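Local coordinates for xylose isomerase domain protein TIM barrel (Planctomyces limnophilus, PDB 3TVA) that probably acts as an isomerase of the xylose isomerase-like family and holds a magnesium ion in a TIM barrel, at residues A[48-51]-A[52-56]; A[164-167]-A[168-171]; A[238-241]-A[242-246]. All blocks are in the same frame, centred on the assembly; numbering follows the deposited sequence. Where two conformers were deposited one is given.

How the contacts relate
All three contacts are local, each inside one helix or at its start, and none shares a helix with another. Contact 1 opens helix 50-62 and is the most solvent-facing. Its chemistry is polar: an N-cap threonine whose hydroxyl is hydrogen-bonded to a histidine ring, with a water bridge beside it. Contact 2 is a regular piece of helix 164-174, with a polar edge held to a neighbouring loop and an aliphatic side against strand 179-183. Contact 3, at the start of helix 240-249, has more buried residues and lies near the magnesium site. Contacts 2 and 3 both touch helix 196-203, and their centres are 22 Å apart. Contact 1 lies across the chain's centre from both.

Contact 1: A[48-51]-A[52-56]; sequences RTRE and HAQAF
Thr49 and His52 form the tight part of this contact. Thr49 is the N-cap residue, right before helix 50-62, and His52 lies in the first turn. Thr49 OG1 and His52 ND1 are hydrogen-bonded at 2.9 Å. The hydroxyl arrives at the edge of the imidazole, near the ring plane, and not over a face. Thr49 puts it there by setting OG1 between its backbone N and its carbonyl carbon (chi1 69°). His52 keeps CG beside its own backbone N (chi1 -73°), which turns the ring back to the cap. A valine in place of His52 would take away ND1 and would probably leave the Thr49 hydroxyl without this partner and freer to rotate. The backbone closes the same turn, with Ala53 N bonded to Thr49 O at 2.9 Å.

The other side is looser and exposed. Arg50, Glu51 and Gln54 gather there. Gln54 N donates to Arg50 O at 3.0 Å, and Gln54 CG lies 3.3 Å from that same Arg50 O. The Arg50 chain runs out extended. Gln54 NE2 sits over one face of its guanidinium, toward the rim, and the two planes are turned 29° apart. A water completes this side. It donates to Glu51 OE1 at 2.9 Å and to Gln54 OE1 at 3.2 Å, so the acid and the amide are linked through solvent.

Helix 50-62 is the crossover between parallel strands 37-41 and 66-71, a beta-alpha-beta unit of the barrel. Ala53 packs on Phe110, Trp113 and Val114 of helix 97-114. Just before the cap, Arg48 NH2 hydrogen-bonds to Pro43 O, and Arg48 NH1 makes a salt bridge to Glu103 of that same neighbouring helix.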
loop_
_atom_site.group_PDB
_atom_site.type_symbol
_atom_site.label_atom_id
_atom_site.label_comp_id
_atom_site.label_asym_id
_atom_site.label_seq_id
_atom_site.Cartn_x
_atom_site.Cartn_y
_atom_site.Cartn_z
ATOM N N ARG A 48 2.373 -20.105 -0.187
ATOM C CA ARG A 48 3.256 -19.277 -0.998
ATOM C C ARG A 48 4.119 -19.961 -2.074
ATOM O O ARG A 48 5.028 -19.331 -2.617
ATOM C CB ARG A 48 4.158 -18.470 -0.073
ATOM C CG ARG A 48 4.245 -17.012 -0.385
ATOM C CD ARG A 48 5.147 -16.360 0.663
ATOM N NE ARG A 48 4.368 -15.624 1.645
ATOM C CZ ARG A 48 4.800 -15.298 2.857
ATOM N NH1 ARG A 48 6.009 -15.669 3.260
ATOM N NH2 ARG A 48 4.007 -14.606 3.664
ATOM N N THR A 49 3.928 -21.251 -2.330
ATOM C CA THR A 49 4.826 -21.939 -3.257
ATOM C C THR A 49 4.568 -21.580 -4.720
ATOM O O THR A 49 3.588 -20.918 -5.045
ATOM C CB THR A 49 4.680 -23.473 -3.132
ATOM O OG1 THR A 49 3.394 -23.871 -3.628
ATOM C CG2 THR A 49 4.830 -23.905 -1.680
ATOM N N ARG A 50 5.411 -22.099 -5.605
ATOM C CA ARG A 50 5.251 -21.877 -7.027
ATOM C C ARG A 50 3.926 -22.462 -7.539
ATOM O O ARG A 50 3.267 -21.875 -8.388
ATOM C CB ARG A 50 6.416 -22.504 -7.784
ATOM C CG ARG A 50 6.429 -22.142 -9.256
ATOM C CD ARG A 50 7.540 -22.883 -9.995
ATOM N NE ARG A 50 7.693 -22.394 -11.361
ATOM C CZ ARG A 50 8.035 -23.154 -12.397
ATOM N NH1 ARG A 50 8.259 -24.453 -12.231
ATOM N NH2 ARG A 50 8.150 -22.617 -13.605
ATOM N N GLU A 51 3.543 -23.613 -6.999
ATOM C CA GLU A 51 2.312 -24.277 -7.414
ATOM C C GLU A 51 1.090 -23.447 -7.010
ATOM O O GLU A 51 0.124 -23.364 -7.769
ATOM C CB GLU A 51 2.242 -25.699 -6.842
ATOM C CG GLU A 51 3.334 -26.639 -7.365
ATOM C CD GLU A 51 4.755 -26.305 -6.855
ATOM O OE1 GLU A 51 5.714 -26.437 -7.654
ATOM O OE2 GLU A 51 4.921 -25.922 -5.667
ATOM N N HIS A 52 1.137 -22.844 -5.817
ATOM C CA HIS A 52 0.108 -21.893 -5.385
ATOM C C HIS A 52 0.082 -20.619 -6.230
ATOM O O HIS A 52 -0.984 -20.060 -6.484
ATOM C CB HIS A 52 0.284 -21.507 -3.912
ATOM C CG HIS A 52 -0.093 -22.593 -2.958
ATOM N ND1 HIS A 52 0.838 -23.436 -2.385
ATOM C CD2 HIS A 52 -1.303 -23.000 -2.501
ATOM C CE1 HIS A 52 0.217 -24.310 -1.611
ATOM N NE2 HIS A 52 -1.080 -24.065 -1.659
ATOM N N ALA A 53 1.252 -20.147 -6.647
ATOM C CA ALA A 53 1.307 -18.923 -7.429
ATOM C C ALA A 53 0.657 -19.168 -8.778
ATOM O O ALA A 53 -0.047 -18.308 -9.311
ATOM C CB ALA A 53 2.744 -18.455 -7.617
ATOM N N GLN A 54 0.903 -20.344 -9.331
ATOM C CA GLN A 54 0.376 -20.661 -10.650
ATOM C C GLN A 54 -1.141 -20.837 -10.606
ATOM O O GLN A 54 -1.838 -20.424 -11.524
ATOM C CB GLN A 54 1.091 -21.886 -11.237
ATOM C CG GLN A 54 2.540 -21.539 -11.622
ATOM C CD GLN A 54 3.378 -22.730 -12.045
ATOM O OE1 GLN A 54 3.324 -23.802 -11.435
ATOM N NE2 GLN A 54 4.176 -22.540 -13.093
ATOM N N ALA A 55 -1.648 -21.432 -9.528
ATOM C CA ALA A 55 -3.090 -21.541 -9.343
ATOM C C ALA A 55 -3.715 -20.146 -9.191
ATOM O O ALA A 55 -4.763 -19.867 -9.766
ATOM C CB ALA A 55 -3.428 -22.428 -8.141
ATOM N N PHE A 56 -3.071 -19.273 -8.428
ATOM C CA PHE A 56 -3.630 -17.938 -8.202
ATOM C C PHE A 56 -3.647 -17.097 -9.496
ATOM O O PHE A 56 -4.626 -16.386 -9.777
ATOM C CB PHE A 56 -2.890 -17.204 -7.074
ATOM C CG PHE A 56 -3.412 -15.808 -6.816
ATOM C CD1 PHE A 56 -4.662 -15.615 -6.228
ATOM C CD2 PHE A 56 -2.660 -14.693 -7.170
ATOM C CE1 PHE A 56 -5.151 -14.327 -5.993
ATOM C CE2 PHE A 56 -3.137 -13.404 -6.936
ATOM C CZ PHE A 56 -4.382 -13.221 -6.352
HETATM O O HOH W 1 5.688 -25.760 -10.499
#

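Contact 2: A[164-167]-A[168-171]; sequences ADHL and LEFI
Ala164 to Ile171 form regular alpha helix, in which four i to i+4 bonds run from Leu168 N to Ala164 O (2.9 Å) through Ile171 N to Leu167 O (2.9 Å), the last being the straightest, with an angle of 168° at the hydrogen.

The apolar side rests on Leu167 and Ile171. Leu167 CG is 4.0 Å from Ile171 CD1, and the CD1 methyl of Leu167 touches that same atom. Ile171 sends CG1 back along the helix by keeping it opposite its carbonyl carbon (chi1 -73°). CG1 therefore lies 3.4 Å from Leu167 O, and the methyl beyond it reaches the leucine. Leu168 turns back in the same sense, and its CG lies 3.4 Å from Ala164 O.

The polar side holds His166 and Glu169. Glu169 OE1 comes to the edge of the imidazole, 3.5 Å from His166 ND1, with the carboxylate and ring planes 56° apart. This bond is weak, and it belongs to one of two deposited positions of His166, so it is doubtful. Both groups have stronger partners: His166 NE2 bonds to Val126 O, and Glu169 OE2 to Ser129 OG. Those bonds join this edge of the helix to the loop that holds Val126 and Ser129.

Helix 164-174 is the crossover between parallel strands 154-158 and 179-183, a beta-alpha-beta unit of the TIM barrel. Leu167 and Ile171 pack on Ile181 of strand 179-183. Phe170 lies on Leu137, Val138 and Thr141 of helix 132-149, while Ala164 and Leu168 meet Val203 of helix 196-203.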
loop_
_atom_site.group_PDB
_atom_site.type_symbol
_atom_site.label_atom_id
_atom_site.label_comp_id
_atom_site.label_asym_id
_atom_site.label_seq_id
_atom_site.Cartn_x
_atom_site.Cartn_y
_atom_site.Cartn_z
ATOM N N ALA A 164 6.873 13.727 4.788
ATOM C CA ALA A 164 7.301 13.598 3.394
ATOM C C ALA A 164 8.800 13.895 3.240
ATOM O O ALA A 164 9.488 13.236 2.470
ATOM C CB ALA A 164 6.462 14.513 2.473
ATOM N N ASP A 165 9.306 14.873 3.988
ATOM C CA ASP A 165 10.726 15.215 3.925
ATOM C C ASP A 165 11.646 14.042 4.344
ATOM O O ASP A 165 12.655 13.770 3.682
ATOM C CB ASP A 165 11.025 16.455 4.785
ATOM C CG ASP A 165 10.496 17.760 4.160
ATOM O OD1 ASP A 165 10.252 17.810 2.931
ATOM O OD2 ASP A 165 10.328 18.747 4.906
ATOM N N HIS A 166 11.283 13.360 5.434
ATOM C CA HIS A 166 12.059 12.239 5.980
ATOM C C HIS A 166 12.035 11.075 4.990
ATOM O O HIS A 166 13.053 10.437 4.734
ATOM C CB HIS A 166 11.454 11.816 7.330
ATOM C CG HIS A 166 12.315 10.899 8.154
ATOM N ND1 HIS A 166 13.669 10.739 7.946
ATOM C CD2 HIS A 166 12.002 10.104 9.207
ATOM C CE1 HIS A 166 14.150 9.881 8.832
ATOM N NE2 HIS A 166 13.158 9.477 9.602
ATOM N N LEU A 167 10.861 10.816 4.423
ATOM C CA LEU A 167 10.694 9.764 3.426
ATOM C C LEU A 167 11.540 10.027 2.172
ATOM O O LEU A 167 12.180 9.123 1.635
ATOM C CB LEU A 167 9.224 9.642 3.030
ATOM C CG LEU A 167 8.911 8.636 1.914
ATOM C CD1 LEU A 167 9.318 7.219 2.302
ATOM C CD2 LEU A 167 7.428 8.685 1.569
ATOM N N LEU A 168 11.537 11.267 1.704
ATOM C CA LEU A 168 12.363 11.642 0.563
ATOM C C LEU A 168 13.851 11.415 0.867
ATOM O O LEU A 168 14.615 10.928 0.026
ATOM C CB LEU A 168 12.151 13.118 0.218
ATOM C CG LEU A 168 10.897 13.519 -0.561
ATOM C CD1 LEU A 168 10.717 15.046 -0.520
ATOM C CD2 LEU A 168 10.979 13.028 -2.005
ATOM N N GLU A 169 14.258 11.801 2.069
ATOM C CA GLU A 169 15.624 11.615 2.506
ATOM C C GLU A 169 16.007 10.118 2.468
ATOM O O GLU A 169 17.094 9.756 2.008
ATOM C CB GLU A 169 15.789 12.174 3.922
ATOM C CG GLU A 169 17.232 12.215 4.388
ATOM C CD GLU A 169 17.384 12.550 5.869
ATOM O OE1 GLU A 169 16.382 12.487 6.621
ATOM O OE2 GLU A 169 18.517 12.877 6.278
ATOM N N PHE A 170 15.100 9.258 2.927
ATOM C CA PHE A 170 15.359 7.814 2.974
ATOM C C PHE A 170 15.482 7.276 1.567
ATOM O O PHE A 170 16.407 6.519 1.253
ATOM C CB PHE A 170 14.233 7.077 3.722
ATOM C CG PHE A 170 14.404 5.583 3.771
ATOM C CD1 PHE A 170 15.440 5.013 4.501
ATOM C CD2 PHE A 170 13.510 4.744 3.108
ATOM C CE1 PHE A 170 15.604 3.627 4.566
ATOM C CE2 PHE A 170 13.656 3.362 3.163
ATOM C CZ PHE A 170 14.708 2.798 3.893
ATOM N N ILE A 171 14.535 7.663 0.717
ATOM C CA ILE A 171 14.535 7.205 -0.667
ATOM C C ILE A 171 15.804 7.649 -1.383
ATOM O O ILE A 171 16.393 6.896 -2.159
ATOM C CB ILE A 171 13.286 7.718 -1.410
ATOM C CG1 ILE A 171 12.042 6.953 -0.924
ATOM C CG2 ILE A 171 13.460 7.618 -2.924
ATOM C CD1 ILE A 171 10.735 7.502 -1.478
#

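Contact 3: A[238-241]-A[242-246]; sequences VGME and AYLTT
Val238 sets its CG1 methyl 4.1 Å from Tyr243 CB, just ahead of helix 240-249. Gly239 follows as the N-cap residue. Its backbone (phi 75°, psi 69°) would jam a side chain against the carbonyl O before it and crowd Ala242 CB, so glycine fits here. Gly239 O accepts from Tyr243 N at 2.8 Å, nearly in line with the carbonyl. Selenomethionine Met240 bends at chi2 and chi3 and runs alongside Tyr243. In the conformer described, one of two, its SE meets the ring edge 3.8 Å from Tyr243 CD2, a Met-aromatic contact only as sure as that conformer. Met240 O takes Leu244 N at 2.9 Å. Glu241 O accepts from Thr245 N at 2.9 Å. Thr245 OG1 reaches the same O from the opposite face, but that approach is very short and Thr245 has two conformers, so its detail is doubtful. A water donates to Glu241 OE1, its oxygen 2.6 Å away, and OE1 also makes a salt bridge to Lys286 NZ.

The Tyr243 side chain comes within about 9 Å of the magnesium ion. Its OH hydrogen-bonds to the backbone O of His211, a magnesium ligand, consistent with a second-shell place. Helix 240-249 is one of those round the TIM barrel: Tyr243 packs on Pro185 of helix 185-190, Leu200 of helix 196-203 and Ile210 of strand 207-216, and Leu244 on Leu280 of helix 266-287.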
loop_
_atom_site.group_PDB
_atom_site.type_symbol
_atom_site.label_atom_id
_atom_site.label_comp_id
_atom_site.label_asym_id
_atom_site.label_seq_id
_atom_site.Cartn_x
_atom_site.Cartn_y
_atom_site.Cartn_z
ATOM N N VAL A 238 -9.645 13.571 3.676
ATOM C CA VAL A 238 -8.693 13.578 2.574
ATOM C C VAL A 238 -9.052 14.599 1.484
ATOM O O VAL A 238 -8.164 15.309 1.026
ATOM C CB VAL A 238 -8.453 12.177 1.941
ATOM C CG1 VAL A 238 -7.614 12.310 0.661
ATOM C CG2 VAL A 238 -7.757 11.260 2.922
ATOM N N GLY A 239 -10.329 14.802 1.157
ATOM C CA GLY A 239 -10.605 15.525 -0.086
ATOM C C GLY A 239 -10.384 14.737 -1.377
ATOM O O GLY A 239 -9.388 14.950 -2.083
HETATM N N MSE A 240 -11.237 13.741 -1.617
HETATM C CA MSE A 240 -11.087 12.854 -2.771
HETATM C C MSE A 240 -10.911 13.592 -4.103
HETATM O O MSE A 240 -10.072 13.216 -4.920
HETATM C CB MSE A 240 -12.252 11.866 -2.849
HETATM C CG MSE A 240 -11.885 10.491 -3.426
HETATM SE SE MSE A 240 -10.278 9.609 -2.675
HETATM C CE MSE A 240 -10.515 9.992 -0.769
ATOM N N GLU A 241 -11.691 14.642 -4.321
ATOM C CA GLU A 241 -11.533 15.429 -5.540
ATOM C C GLU A 241 -10.180 16.154 -5.555
ATOM O O GLU A 241 -9.498 16.191 -6.584
ATOM C CB GLU A 241 -12.708 16.405 -5.758
ATOM C CG GLU A 241 -12.556 17.183 -7.036
ATOM C CD GLU A 241 -13.878 17.590 -7.654
ATOM O OE1 GLU A 241 -13.866 17.971 -8.848
ATOM O OE2 GLU A 241 -14.921 17.536 -6.955
ATOM N N ALA A 242 -9.775 16.699 -4.409
ATOM C CA ALA A 242 -8.454 17.322 -4.288
ATOM C C ALA A 242 -7.309 16.331 -4.560
ATOM O O ALA A 242 -6.325 16.658 -5.230
ATOM C CB ALA A 242 -8.296 17.965 -2.910
ATOM N N TYR A 243 -7.456 15.115 -4.044
ATOM C CA TYR A 243 -6.466 14.055 -4.206
ATOM C C TYR A 243 -6.342 13.624 -5.673
ATOM O O TYR A 243 -5.243 13.586 -6.225
ATOM C CB TYR A 243 -6.891 12.866 -3.330
ATOM C CG TYR A 243 -6.024 11.618 -3.356
ATOM C CD1 TYR A 243 -4.642 11.693 -3.291
ATOM C CD2 TYR A 243 -6.612 10.353 -3.387
ATOM C CE1 TYR A 243 -3.858 10.534 -3.291
ATOM C CE2 TYR A 243 -5.842 9.193 -3.386
ATOM C CZ TYR A 243 -4.464 9.290 -3.331
ATOM O OH TYR A 243 -3.692 8.136 -3.306
ATOM N N LEU A 244 -7.474 13.294 -6.296
ATOM C CA LEU A 244 -7.481 12.869 -7.689
ATOM C C LEU A 244 -7.040 13.965 -8.678
ATOM O O LEU A 244 -6.347 13.670 -9.647
ATOM C CB LEU A 244 -8.839 12.305 -8.089
ATOM C CG LEU A 244 -8.988 10.781 -7.979
ATOM C CD1 LEU A 244 -8.674 10.327 -6.589
ATOM C CD2 LEU A 244 -10.397 10.312 -8.397
ATOM N N THR A 245 -7.438 15.207 -8.422
ATOM C CA THR A 245 -7.070 16.293 -9.315
ATOM C C THR A 245 -5.562 16.542 -9.223
ATOM O O THR A 245 -4.915 16.837 -10.222
ATOM C CB THR A 245 -7.884 17.578 -9.023
ATOM O OG1 THR A 245 -9.275 17.244 -8.856
ATOM C CG2 THR A 245 -7.752 18.559 -10.154
ATOM N N THR A 246 -5.001 16.389 -8.027
ATOM C CA THR A 246 -3.553 16.497 -7.841
ATOM C C THR A 246 -2.804 15.316 -8.491
ATOM O O THR A 246 -1.762 15.507 -9.122
ATOM C CB THR A 246 -3.166 16.614 -6.354
ATOM O OG1 THR A 246 -3.851 17.726 -5.772
ATOM C CG2 THR A 246 -1.672 16.817 -6.205
HETATM O O HOH W 2 -11.899 18.660 -10.400
#